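Local coordinates for protein tyrosinase (Aspergillus oryzae, PDB 6JU8) that probably oxidises L-tyrosine and L-dopa to L-dopaquinone with molecular oxygen at a dinuclear copper centre, a step of melanin biosynthesis, at residues L382-Q387 with K430-L435; G11-P16 with V117-M122; S279-T282 with F288-L291; T304-K309 with D397-V402. The protein carries 1 engineered substitution. All blocks are in the same frame, centred on the assembly; numbering follows the deposited sequence. Where two conformers were deposited one is given.

Contact 1 (L382-Q387 with K430-L435)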
loop_
_atom_site.group_PDB
_atom_site.type_symbol
_atom_site.label_atom_id
_atom_site.label_comp_id
_atom_site.label_asym_id
_atom_site.label_seq_id
_atom_site.Cartn_x
_atom_site.Cartn_y
_atom_site.Cartn_z
ATOM N N LEU A 382 -23.401 1.389 -17.400
ATOM C CA LEU A 382 -24.048 0.104 -17.665
ATOM C C LEU A 382 -25.564 0.266 -17.703
ATOM O O LEU A 382 -26.246 -0.328 -18.536
ATOM C CB LEU A 382 -23.665 -0.917 -16.600
ATOM C CG LEU A 382 -22.196 -1.383 -16.640
ATOM C CD1 LEU A 382 -21.920 -2.294 -15.458
ATOM C CD2 LEU A 382 -21.867 -2.066 -17.962
ATOM N N THR A 383 -26.094 1.105 -16.820
ATOM C CA THR A 383 -27.528 1.416 -16.847
ATOM C C THR A 383 -27.880 2.061 -18.182
ATOM O O THR A 383 -28.904 1.692 -18.802
ATOM C CB THR A 383 -27.928 2.306 -15.674
ATOM O OG1 THR A 383 -27.617 1.622 -14.449
ATOM C CG2 THR A 383 -29.436 2.535 -15.676
ATOM N N ALA A 384 -27.113 3.059 -18.621
ATOM C CA ALA A 384 -27.406 3.741 -19.887
ATOM C C ALA A 384 -27.308 2.786 -21.050
ATOM O O ALA A 384 -28.129 2.825 -21.980
ATOM C CB ALA A 384 -26.416 4.905 -20.049
ATOM N N ILE A 385 -26.303 1.899 -21.061
ATOM C CA ILE A 385 -26.221 0.872 -22.124
ATOM C C ILE A 385 -27.469 0.008 -22.151
ATOM O O ILE A 385 -28.094 -0.227 -23.200
ATOM C CB ILE A 385 -24.982 -0.027 -21.937
ATOM C CG1 ILE A 385 -23.683 0.771 -22.088
ATOM C CG2 ILE A 385 -25.036 -1.209 -22.906
ATOM C CD1 ILE A 385 -22.448 0.042 -21.598
ATOM N N TRP A 386 -27.842 -0.493 -20.960
ATOM C CA TRP A 386 -28.977 -1.419 -20.906
ATOM C C TRP A 386 -30.238 -0.685 -21.324
ATOM O O TRP A 386 -31.062 -1.252 -22.058
ATOM C CB TRP A 386 -29.094 -2.014 -19.493
ATOM C CG TRP A 386 -30.123 -3.093 -19.407
ATOM C CD1 TRP A 386 -29.862 -4.429 -19.605
ATOM C CD2 TRP A 386 -31.530 -2.990 -19.138
ATOM N NE1 TRP A 386 -31.015 -5.149 -19.454
ATOM C CE2 TRP A 386 -32.061 -4.292 -19.168
ATOM C CE3 TRP A 386 -32.383 -1.922 -18.855
ATOM C CZ2 TRP A 386 -33.413 -4.589 -18.943
ATOM C CZ3 TRP A 386 -33.730 -2.216 -18.628
ATOM C CH2 TRP A 386 -34.237 -3.512 -18.669
ATOM N N GLN A 387 -30.408 0.573 -20.902
ATOM C CA GLN A 387 -31.587 1.333 -21.339
ATOM C C GLN A 387 -31.622 1.449 -22.866
ATOM O O GLN A 387 -32.677 1.324 -23.477
ATOM C CB GLN A 387 -31.593 2.730 -20.746
ATOM C CG GLN A 387 -31.874 2.821 -19.250
ATOM C CD GLN A 387 -31.826 4.286 -18.852
ATOM O OE1 GLN A 387 -30.840 4.752 -18.268
ATOM N NE2 GLN A 387 -32.855 5.050 -19.201
ATOM N N LYS A 430 -34.292 9.650 -16.516
ATOM C CA LYS A 430 -34.383 8.546 -17.486
ATOM C C LYS A 430 -33.464 8.797 -18.667
ATOM O O LYS A 430 -32.751 7.910 -19.153
ATOM C CB LYS A 430 -35.846 8.418 -17.946
ATOM C CG LYS A 430 -36.084 7.317 -18.977
ATOM C CD LYS A 430 -37.423 7.511 -19.675
ATOM C CE LYS A 430 -38.570 7.046 -18.795
ATOM N NZ LYS A 430 -39.889 7.175 -19.491
ATOM N N ASP A 431 -33.463 10.043 -19.161
ATOM C CA ASP A 431 -32.504 10.417 -20.201
ATOM C C ASP A 431 -31.308 11.089 -19.531
ATOM O O ASP A 431 -31.415 12.251 -19.112
ATOM C CB ASP A 431 -33.157 11.362 -21.215
ATOM C CG ASP A 431 -32.226 11.690 -22.367
ATOM O OD1 ASP A 431 -31.060 11.242 -22.388
ATOM O OD2 ASP A 431 -32.670 12.441 -23.258
ATOM N N TRP A 432 -30.225 10.362 -19.386
ATOM C CA TRP A 432 -29.051 10.881 -18.682
ATOM C C TRP A 432 -28.539 12.125 -19.402
ATOM O O TRP A 432 -27.873 12.959 -18.788
ATOM C CB TRP A 432 -27.978 9.787 -18.541
ATOM C CG TRP A 432 -27.569 9.269 -19.890
ATOM C CD1 TRP A 432 -26.542 9.737 -20.664
ATOM C CD2 TRP A 432 -28.180 8.193 -20.619
ATOM N NE1 TRP A 432 -26.493 9.005 -21.844
ATOM C CE2 TRP A 432 -27.487 8.059 -21.832
ATOM C CE3 TRP A 432 -29.267 7.341 -20.343
ATOM C CZ2 TRP A 432 -27.823 7.093 -22.793
ATOM C CZ3 TRP A 432 -29.596 6.391 -21.301
ATOM C CH2 TRP A 432 -28.888 6.281 -22.499
ATOM N N ARG A 433 -28.849 12.283 -20.685
ATOM C CA ARG A 433 -28.338 13.422 -21.437
ATOM C C ARG A 433 -28.969 14.714 -20.944
ATOM O O ARG A 433 -28.454 15.813 -21.179
ATOM C CB ARG A 433 -28.530 13.223 -22.945
ATOM C CG ARG A 433 -27.633 12.110 -23.483
ATOM C CD ARG A 433 -28.183 11.483 -24.759
ATOM N NE ARG A 433 -29.289 10.596 -24.381
ATOM C CZ ARG A 433 -29.598 9.359 -24.724
ATOM N NH1 ARG A 433 -28.855 8.653 -25.573
ATOM N NH2 ARG A 433 -30.690 8.783 -24.213
ATOM N N SER A 434 -30.091 14.595 -20.228
ATOM C CA SER A 434 -30.662 15.830 -19.673
ATOM C C SER A 434 -29.759 16.413 -18.594
ATOM O O SER A 434 -29.925 17.582 -18.253
ATOM C CB SER A 434 -32.059 15.586 -19.105
ATOM O OG SER A 434 -31.967 14.723 -17.999
ATOM N N LEU A 435 -28.823 15.621 -18.067
ATOM C CA LEU A 435 -27.850 16.083 -17.073
ATOM C C LEU A 435 -26.554 16.532 -17.738
ATOM O O LEU A 435 -25.557 16.786 -17.072
ATOM C CB LEU A 435 -27.583 14.952 -16.061
ATOM C CG LEU A 435 -28.819 14.505 -15.272
ATOM C CD1 LEU A 435 -28.532 13.241 -14.472
ATOM C CD2 LEU A 435 -29.287 15.651 -14.379
#
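Trp432 lies flat between two residues, Ala384 on one face and Arg433 on the other. The methyl of Ala384 makes a CH-pi contact: CB stands 3.5 Å from the centroid of the Trp432 six-membered ring, almost exactly on the ring normal. The guanidinium of Arg433 lies over the opposite face, with CZ displaced toward the rim. Its own edge is turned to Asp431, where Arg433 NE meets Asp431 OD1 at 2.7 Å, on the syn side of the carboxylate. The salt bridge helps hold the guanidinium over the indole. The same Asp431 OD1 accepts from Arg433 N at 3.0 Å, which closes an Asx turn.

The amide of Gln387 passes alongside Trp432, the two planes 76° apart. Gln387 OE1 comes within 3.7 Å of Trp432 CZ3. Gln387 NE2 donates to Lys430 O at 2.9 Å. The bond is nearly straight (163° at the hydrogen), and the acceptor lies close to the amide plane. With OE1 accepting from Arg108 of helix 103-129 and NE2 donating to Lys430 O, the orientation of the amide is well defined. Trp432 CG sits between the backbone N and the carbonyl carbon (chi1 58°). This torsion swings the indole toward the helix, while NE1 bonds to Asp438.

Helix 371-389 thus receives the loop that follows strand 420-423. The helix carries the copper ligand His376, and the Gln387 side chain is about 11 Å from that of His107, another copper ligand. Together with helix 103-129, helix 371-389 belongs to the helical bundle that carries the copper ligands in the tyrosinase fold.

Contact 2 (G11-P16 with V117-M122)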
loop_
_atom_site.group_PDB
_atom_site.type_symbol
_atom_site.label_atom_id
_atom_site.label_comp_id
_atom_site.label_asym_id
_atom_site.label_seq_id
_atom_site.Cartn_x
_atom_site.Cartn_y
_atom_site.Cartn_z
ATOM N N GLY A 11 -26.384 18.974 -13.196
ATOM C CA GLY A 11 -25.336 18.548 -14.112
ATOM C C GLY A 11 -24.543 19.762 -14.561
ATOM O O GLY A 11 -24.915 20.915 -14.247
ATOM N N ILE A 12 -23.419 19.545 -15.229
ATOM C CA ILE A 12 -22.618 20.700 -15.686
ATOM C C ILE A 12 -23.429 21.516 -16.684
ATOM O O ILE A 12 -24.104 20.958 -17.571
ATOM C CB ILE A 12 -21.299 20.188 -16.286
ATOM C CG1 ILE A 12 -20.419 19.596 -15.176
ATOM C CG2 ILE A 12 -20.575 21.279 -17.066
ATOM C CD1 ILE A 12 -19.215 18.834 -15.646
ATOM N N PRO A 13 -23.497 22.836 -16.527
ATOM C CA PRO A 13 -24.366 23.669 -17.377
ATOM C C PRO A 13 -24.014 23.499 -18.849
ATOM O O PRO A 13 -22.878 23.263 -19.261
ATOM C CB PRO A 13 -24.092 25.107 -16.916
ATOM C CG PRO A 13 -23.610 24.936 -15.504
ATOM C CD PRO A 13 -22.838 23.644 -15.485
ATOM N N LYS A 14 -25.052 23.625 -19.669
ATOM C CA LYS A 14 -24.922 23.476 -21.106
ATOM C C LYS A 14 -24.267 24.701 -21.721
ATOM O O LYS A 14 -24.620 25.864 -21.456
ATOM C CB LYS A 14 -26.306 23.215 -21.710
ATOM N N ASP A 15 -23.248 24.410 -22.514
ATOM C CA ASP A 15 -22.539 25.425 -23.275
ATOM C C ASP A 15 -22.668 25.076 -24.757
ATOM O O ASP A 15 -22.388 23.926 -25.095
ATOM C CB ASP A 15 -21.054 25.479 -22.934
ATOM C CG ASP A 15 -20.394 26.672 -23.615
ATOM O OD1 ASP A 15 -19.875 27.531 -22.870
ATOM O OD2 ASP A 15 -20.438 26.765 -24.858
ATOM N N PRO A 16 -23.097 26.041 -25.556
ATOM C CA PRO A 16 -23.377 25.715 -26.960
ATOM C C PRO A 16 -22.136 25.154 -27.647
ATOM O O PRO A 16 -22.218 24.410 -28.618
ATOM C CB PRO A 16 -23.769 27.072 -27.551
ATOM N N VAL A 117 -20.134 19.388 -8.532
ATOM C CA VAL A 117 -19.334 20.058 -7.501
ATOM C C VAL A 117 -17.885 20.176 -7.939
ATOM O O VAL A 117 -17.229 21.210 -7.753
ATOM C CB VAL A 117 -19.451 19.316 -6.156
ATOM C CG1 VAL A 117 -18.436 19.833 -5.150
ATOM C CG2 VAL A 117 -20.888 19.467 -5.638
ATOM N N ILE A 118 -17.351 19.089 -8.515
ATOM C CA ILE A 118 -15.992 19.143 -9.049
ATOM C C ILE A 118 -15.814 20.189 -10.136
ATOM O O ILE A 118 -14.866 20.998 -10.070
ATOM C CB ILE A 118 -15.563 17.744 -9.547
ATOM C CG1 ILE A 118 -15.432 16.758 -8.381
ATOM C CG2 ILE A 118 -14.252 17.865 -10.333
ATOM C CD1 ILE A 118 -15.373 15.311 -8.841
ATOM N N TYR A 119 -16.711 20.228 -11.110
ATOM C CA TYR A 119 -16.672 21.225 -12.168
ATOM C C TYR A 119 -16.691 22.630 -11.587
ATOM O O TYR A 119 -15.925 23.491 -11.998
ATOM C CB TYR A 119 -17.876 21.024 -13.092
ATOM C CG TYR A 119 -18.112 22.138 -14.091
ATOM C CD1 TYR A 119 -17.383 22.209 -15.277
ATOM C CD2 TYR A 119 -19.097 23.111 -13.857
ATOM C CE1 TYR A 119 -17.616 23.235 -16.209
ATOM C CE2 TYR A 119 -19.320 24.114 -14.777
ATOM C CZ TYR A 119 -18.582 24.178 -15.938
ATOM O OH TYR A 119 -18.838 25.189 -16.836
ATOM N N GLU A 120 -17.590 22.891 -10.634
ATOM C CA GLU A 120 -17.620 24.228 -10.018
ATOM C C GLU A 120 -16.310 24.586 -9.335
ATOM O O GLU A 120 -15.857 25.742 -9.446
ATOM C CB GLU A 120 -18.818 24.294 -9.048
ATOM C CG GLU A 120 -20.125 24.307 -9.821
ATOM C CD GLU A 120 -21.364 24.148 -8.958
ATOM O OE1 GLU A 120 -21.241 24.005 -7.728
ATOM O OE2 GLU A 120 -22.467 24.150 -9.540
ATOM N N ALA A 121 -15.671 23.610 -8.681
ATOM C CA ALA A 121 -14.367 23.863 -8.078
ATOM C C ALA A 121 -13.317 24.076 -9.160
ATOM O O ALA A 121 -12.362 24.851 -8.997
ATOM C CB ALA A 121 -13.974 22.722 -7.143
ATOM N N MET A 122 -13.451 23.423 -10.311
ATOM C CA MET A 122 -12.495 23.656 -11.406
ATOM C C MET A 122 -12.563 25.090 -11.898
ATOM O O MET A 122 -11.557 25.746 -12.140
ATOM C CB MET A 122 -12.806 22.753 -12.605
ATOM C CG MET A 122 -12.486 21.277 -12.385
ATOM S SD MET A 122 -12.900 20.350 -13.878
ATOM C CE MET A 122 -12.163 18.765 -13.454
HETATM O O HOH W 1 -20.399 24.189 -19.233
#
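Ile12 lays its CG2 methyl over the centre of the Tyr119 ring. The carbon is 3.6 Å from the ring centroid and only 8° off the normal, a clear CH-pi contact. The other branch of Ile12 reaches the root of the same side chain, with CG1 3.6 Å from Tyr119 CB. One isoleucine thus follows the tyrosine from its beta carbon to its ring. The split comes from the torsion of Ile12: CG2 is anti to the backbone N, and CG1 takes the place beside it (chi1 -69°).

Pro13 adds a second apolar touch, its CD 3.6 Å from Tyr119 CE2. The phenol end is polar. A water donates to Pro13 O at 2.6 Å and lies 3.0 Å from Tyr119 OH, so it bridges the loop backbone and the hydroxyl.

With chi1 at 169°, the ring of Tyr119 points off helix 103-129 toward the N-terminal loop. That loop is pinned on both sides of the contact. Gly11 N bonds to Gln116 of the same helix, and Asp15 forms a salt bridge with Lys143 of helix 135-144. Ile12 O takes a hydrogen bond from Asn436. On the helix, Glu120 bonds to Tyr7.

The direct contacts between the two segments are apolar, and the polar link runs through the water that joins Pro13 O to the Tyr119 hydroxyl. Apolar packing on Tyr119 therefore joins the N-terminal arm to helix 103-129, and the water and the Gly11-Gln116 bond add polar links.

Contact 3 (S279-T282 with F288-L291)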
loop_
_atom_site.group_PDB
_atom_site.type_symbol
_atom_site.label_atom_id
_atom_site.label_comp_id
_atom_site.label_asym_id
_atom_site.label_seq_id
_atom_site.Cartn_x
_atom_site.Cartn_y
_atom_site.Cartn_z
ATOM N N SER A 279 -22.204 -22.238 -15.617
ATOM C CA SER A 279 -20.790 -21.984 -15.401
ATOM C C SER A 279 -20.691 -20.915 -14.314
ATOM O O SER A 279 -21.709 -20.324 -13.953
ATOM C CB SER A 279 -20.078 -21.489 -16.666
ATOM O OG SER A 279 -20.590 -20.234 -17.073
ATOM N N VAL A 280 -19.487 -20.706 -13.824
ATOM C CA VAL A 280 -19.225 -19.589 -12.923
ATOM C C VAL A 280 -18.493 -18.527 -13.730
ATOM O O VAL A 280 -17.313 -18.719 -14.040
ATOM C CB VAL A 280 -18.348 -20.056 -11.743
ATOM C CG1 VAL A 280 -17.931 -18.853 -10.920
ATOM C CG2 VAL A 280 -19.123 -21.093 -10.934
ATOM N N PRO A 281 -19.192 -17.490 -14.149
ATOM C CA PRO A 281 -18.623 -16.518 -15.072
ATOM C C PRO A 281 -17.546 -15.660 -14.428
ATOM O O PRO A 281 -17.558 -15.394 -13.235
ATOM C CB PRO A 281 -19.817 -15.628 -15.438
ATOM C CG PRO A 281 -21.010 -16.476 -15.114
ATOM C CD PRO A 281 -20.619 -17.189 -13.841
ATOM N N THR A 282 -16.625 -15.211 -15.274
ATOM C CA THR A 282 -15.733 -14.127 -14.877
ATOM C C THR A 282 -16.507 -12.815 -14.718
ATOM O O THR A 282 -17.687 -12.729 -15.123
ATOM C CB THR A 282 -14.650 -13.932 -15.936
ATOM O OG1 THR A 282 -15.281 -13.512 -17.159
ATOM C CG2 THR A 282 -13.873 -15.218 -16.219
ATOM N N PHE A 288 -21.054 -8.926 -19.571
ATOM C CA PHE A 288 -21.578 -9.225 -20.905
ATOM C C PHE A 288 -22.978 -9.802 -20.849
ATOM O O PHE A 288 -23.870 -9.367 -21.586
ATOM C CB PHE A 288 -20.628 -10.192 -21.611
ATOM C CG PHE A 288 -21.058 -10.530 -23.025
ATOM C CD1 PHE A 288 -20.943 -9.632 -24.065
ATOM C CD2 PHE A 288 -21.614 -11.769 -23.278
ATOM C CE1 PHE A 288 -21.362 -9.953 -25.354
ATOM C CE2 PHE A 288 -21.991 -12.105 -24.559
ATOM C CZ PHE A 288 -21.872 -11.216 -25.622
ATOM N N ARG A 289 -23.195 -10.777 -19.966
ATOM C CA ARG A 289 -24.524 -11.383 -19.848
ATOM C C ARG A 289 -25.551 -10.340 -19.402
ATOM O O ARG A 289 -26.694 -10.350 -19.855
ATOM C CB ARG A 289 -24.433 -12.521 -18.822
ATOM C CG ARG A 289 -23.666 -13.734 -19.352
ATOM C CD ARG A 289 -23.564 -14.804 -18.267
ATOM N NE ARG A 289 -22.731 -15.913 -18.728
ATOM C CZ ARG A 289 -22.895 -17.182 -18.421
ATOM N NH1 ARG A 289 -23.867 -17.571 -17.608
ATOM N NH2 ARG A 289 -22.063 -18.083 -18.919
ATOM N N LEU A 290 -25.171 -9.429 -18.506
ATOM C CA LEU A 290 -26.087 -8.389 -18.037
ATOM C C LEU A 290 -26.588 -7.551 -19.191
ATOM O O LEU A 290 -27.763 -7.179 -19.255
ATOM C CB LEU A 290 -25.389 -7.471 -17.028
ATOM C CG LEU A 290 -26.275 -6.319 -16.511
ATOM C CD1 LEU A 290 -27.406 -6.828 -15.641
ATOM C CD2 LEU A 290 -25.418 -5.301 -15.764
ATOM N N LEU A 291 -25.674 -7.215 -20.101
ATOM C CA LEU A 291 -25.984 -6.291 -21.182
ATOM C C LEU A 291 -26.639 -6.960 -22.376
ATOM O O LEU A 291 -27.195 -6.238 -23.229
ATOM C CB LEU A 291 -24.688 -5.583 -21.634
ATOM C CG LEU A 291 -23.984 -4.758 -20.559
ATOM C CD1 LEU A 291 -22.696 -4.179 -21.096
ATOM C CD2 LEU A 291 -24.895 -3.649 -20.003
#
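Arg289 of helix 283-292 reaches back to the loop that leads into the capped N-terminus of that helix. Pro281 CG lies over the centre of one face of the Arg289 guanidinium, 3.9 Å from CZ. The pyrrolidine ring and the arginine side chain cross at about a right angle. Ser279 OG approaches the same group obliquely, 3.2 Å from Arg289 NH2. The arginine chain is extended from CG to NE, with CG anti to the carbonyl carbon (chi1 -72°), and this carries the guanidinium out to the loop.

The charge is met by two acids. Arg289 NE forms a salt bridge with Asp285, one turn earlier on the helix, and NH1 forms another with Asp278, just before the loop segment. NH1 also bonds to Asn324 O. These partners restrain the rotation of the guanidinium, and Pro281 packs on one of its faces.

Thr282 occupies the N-cap position, its OG1 accepting from Asp285 N. Asp285 therefore takes part in the cap through its backbone and in the arginine bridge through its carboxylate. The contact is local packing around a capped helix N-terminus, within the central domain of the tyrosinase fold.

Contact 4 (T304-K309 with D397-V402)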
loop_
_atom_site.group_PDB
_atom_site.type_symbol
_atom_site.label_atom_id
_atom_site.label_comp_id
_atom_site.label_asym_id
_atom_site.label_seq_id
_atom_site.Cartn_x
_atom_site.Cartn_y
_atom_site.Cartn_z
ATOM N N THR A 304 -31.389 -6.180 -6.516
ATOM C CA THR A 304 -31.507 -7.425 -5.757
ATOM C C THR A 304 -32.906 -7.630 -5.210
ATOM O O THR A 304 -33.254 -8.752 -4.797
ATOM C CB THR A 304 -30.483 -7.442 -4.595
ATOM O OG1 THR A 304 -30.593 -6.226 -3.858
ATOM C CG2 THR A 304 -29.063 -7.520 -5.151
ATOM N N ARG A 305 -33.782 -6.622 -5.186
ATOM C CA ARG A 305 -35.103 -6.818 -4.588
ATOM C C ARG A 305 -35.992 -7.737 -5.410
ATOM O O ARG A 305 -36.942 -8.329 -4.875
ATOM C CB ARG A 305 -35.800 -5.460 -4.376
ATOM C CG ARG A 305 -37.145 -5.626 -3.672
ATOM C CD ARG A 305 -37.841 -4.318 -3.401
ATOM N NE ARG A 305 -37.170 -3.497 -2.402
ATOM C CZ ARG A 305 -37.776 -2.588 -1.652
ATOM N NH1 ARG A 305 -37.038 -1.891 -0.784
ATOM N NH2 ARG A 305 -39.092 -2.378 -1.747
ATOM N N TYR A 306 -35.718 -7.834 -6.721
ATOM C CA TYR A 306 -36.704 -8.510 -7.576
ATOM C C TYR A 306 -36.888 -9.956 -7.164
ATOM O O TYR A 306 -38.013 -10.423 -7.068
ATOM C CB TYR A 306 -36.292 -8.441 -9.047
ATOM C CG TYR A 306 -37.420 -8.763 -10.001
ATOM C CD1 TYR A 306 -38.270 -7.763 -10.453
ATOM C CD2 TYR A 306 -37.634 -10.066 -10.455
ATOM C CE1 TYR A 306 -39.299 -8.030 -11.331
ATOM C CE2 TYR A 306 -38.661 -10.343 -11.345
ATOM C CZ TYR A 306 -39.488 -9.328 -11.767
ATOM O OH TYR A 306 -40.520 -9.558 -12.649
ATOM N N ASP A 307 -35.771 -10.647 -6.916
ATOM C CA ASP A 307 -35.906 -12.042 -6.508
ATOM C C ASP A 307 -35.010 -12.268 -5.300
ATOM O O ASP A 307 -33.838 -12.622 -5.482
ATOM C CB ASP A 307 -35.554 -12.987 -7.649
ATOM C CG ASP A 307 -35.986 -14.426 -7.458
ATOM O OD1 ASP A 307 -36.303 -14.850 -6.326
ATOM O OD2 ASP A 307 -36.018 -15.180 -8.460
ATOM N N ASP A 308 -35.519 -12.060 -4.108
ATOM C CA ASP A 308 -34.819 -12.303 -2.853
ATOM C C ASP A 308 -33.943 -13.555 -2.868
ATOM O O ASP A 308 -32.818 -13.542 -2.375
ATOM C CB ASP A 308 -35.799 -12.466 -1.672
ATOM C CG ASP A 308 -36.446 -11.129 -1.335
ATOM O OD1 ASP A 308 -35.769 -10.116 -1.590
ATOM O OD2 ASP A 308 -37.591 -11.071 -0.822
ATOM N N LYS A 309 -34.503 -14.646 -3.376
ATOM C CA LYS A 309 -33.913 -15.972 -3.312
ATOM C C LYS A 309 -32.546 -16.050 -3.976
ATOM O O LYS A 309 -31.682 -16.819 -3.543
ATOM C CB LYS A 309 -34.858 -16.981 -3.977
ATOM N N ASP A 397 -42.722 -2.861 -14.840
ATOM C CA ASP A 397 -43.194 -4.202 -14.473
ATOM C C ASP A 397 -43.964 -4.132 -13.163
ATOM O O ASP A 397 -43.982 -3.108 -12.476
ATOM C CB ASP A 397 -42.006 -5.165 -14.345
ATOM C CG ASP A 397 -41.031 -4.640 -13.304
ATOM O OD1 ASP A 397 -40.155 -3.817 -13.647
ATOM O OD2 ASP A 397 -41.200 -5.000 -12.107
ATOM N N ASP A 398 -44.643 -5.229 -12.826
ATOM C CA ASP A 398 -45.546 -5.225 -11.683
ATOM C C ASP A 398 -44.846 -4.945 -10.367
ATOM O O ASP A 398 -45.429 -4.417 -9.407
ATOM C CB ASP A 398 -46.301 -6.555 -11.618
ATOM C CG ASP A 398 -47.257 -6.720 -12.779
ATOM O OD1 ASP A 398 -47.736 -5.722 -13.350
ATOM O OD2 ASP A 398 -47.504 -7.889 -13.139
ATOM N N LYS A 399 -43.557 -5.285 -10.275
ATOM C CA LYS A 399 -42.844 -5.094 -9.019
ATOM C C LYS A 399 -42.263 -3.697 -8.886
ATOM O O LYS A 399 -42.390 -3.035 -7.849
ATOM C CB LYS A 399 -41.729 -6.128 -8.883
ATOM C CG LYS A 399 -42.245 -7.548 -8.725
ATOM C CD LYS A 399 -41.141 -8.472 -8.235
ATOM C CE LYS A 399 -41.483 -9.892 -8.650
ATOM N NZ LYS A 399 -40.675 -10.861 -7.876
ATOM N N SER A 400 -41.653 -3.188 -9.949
ATOM C CA SER A 400 -40.907 -1.926 -9.813
ATOM C C SER A 400 -41.798 -0.710 -9.992
ATOM O O SER A 400 -41.367 0.414 -9.677
ATOM C CB SER A 400 -39.726 -1.960 -10.788
ATOM O OG SER A 400 -40.141 -1.728 -12.120
ATOM N N LYS A 401 -43.042 -0.891 -10.422
ATOM C CA LYS A 401 -43.850 0.292 -10.725
ATOM C C LYS A 401 -44.128 1.100 -9.467
ATOM O O LYS A 401 -44.242 2.325 -9.550
ATOM C CB LYS A 401 -45.165 -0.128 -11.399
ATOM C CG LYS A 401 -46.093 -0.985 -10.534
ATOM C CD LYS A 401 -47.260 -1.498 -11.379
ATOM C CE LYS A 401 -48.227 -2.324 -10.560
ATOM N NZ LYS A 401 -49.384 -1.569 -10.020
ATOM N N VAL A 402 -44.202 0.463 -8.305
ATOM C CA VAL A 402 -44.576 1.231 -7.102
ATOM C C VAL A 402 -43.521 2.253 -6.706
ATOM O O VAL A 402 -43.804 3.301 -6.098
ATOM C CB VAL A 402 -44.919 0.269 -5.946
ATOM C CG1 VAL A 402 -43.720 -0.592 -5.573
ATOM C CG2 VAL A 402 -45.472 1.032 -4.750
#
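Lys399 does two things with one ammonium group: it lies over the face of the Tyr306 ring and also bonds to the backbone of the same residue. Lys399 NZ is 4.2 Å from the Tyr306 ring centroid and 16° off the normal, a cation-pi contact. The same NZ donates to Tyr306 O at 2.8 Å, with the donor tilted modestly from the carbonyl plane.

The lysine chain spans the ring on its way there. Its CD makes a CH-pi contact 3.8 Å from the Tyr306 ring centroid, and CE is 3.7 Å from Tyr306 CZ. The two side chains cross at about a right angle. Lys399 CG is anti to the carbonyl carbon (chi1 -67°) and the chain is extended beyond it, which brings the ammonium across to the far segment.

Asp397 meets the ring at its edge, OD2 lying near the ring plane 3.7 Å from Tyr306 CE1. This oxygen has backbone partners of its own. Lys399 N donates to it, giving an Asx turn. Ser400 N donates to Asp397 OD2 at 2.9 Å, giving an Asx motif. Both donors come from one face of the carboxylate. Asp397 OD1 takes the Ser400 hydroxyl at 2.6 Å and also Gly299 N of helix 298-302. The acid thus shapes the loop from which Lys399 projects. Tyr306 OH bonds to Asn297.

Two loops are tied here near the surface. The ammonium is held by a carbonyl and an aromatic face. Asp307 OD1 is 6.1 Å from Lys399 NZ, not in contact, and may still favour the charge.

Contacts 1 and 3 join directly: Ile385 CG2 lies 3.8 Å from Leu291 CD2, and Trp386 CD1 lies 3.5 Å from Leu290 O. Helices 371-389 and 283-292 pack together here; the centres of contacts 1 and 3 are about 22 Å apart. Contacts 1 and 2 are both tied to helix 103-129, which carries the copper ligand His107; their nearest atoms come within about 3 Å without touching. Contact 4 is about 20 Å from contact 1, centre to centre, and its segments alternate with those of contact 1 along the chain. Contacts 2 and 3 lie on opposite sides of the chain's centre. Contacts 2, 3 and 4 lie away from the copper site.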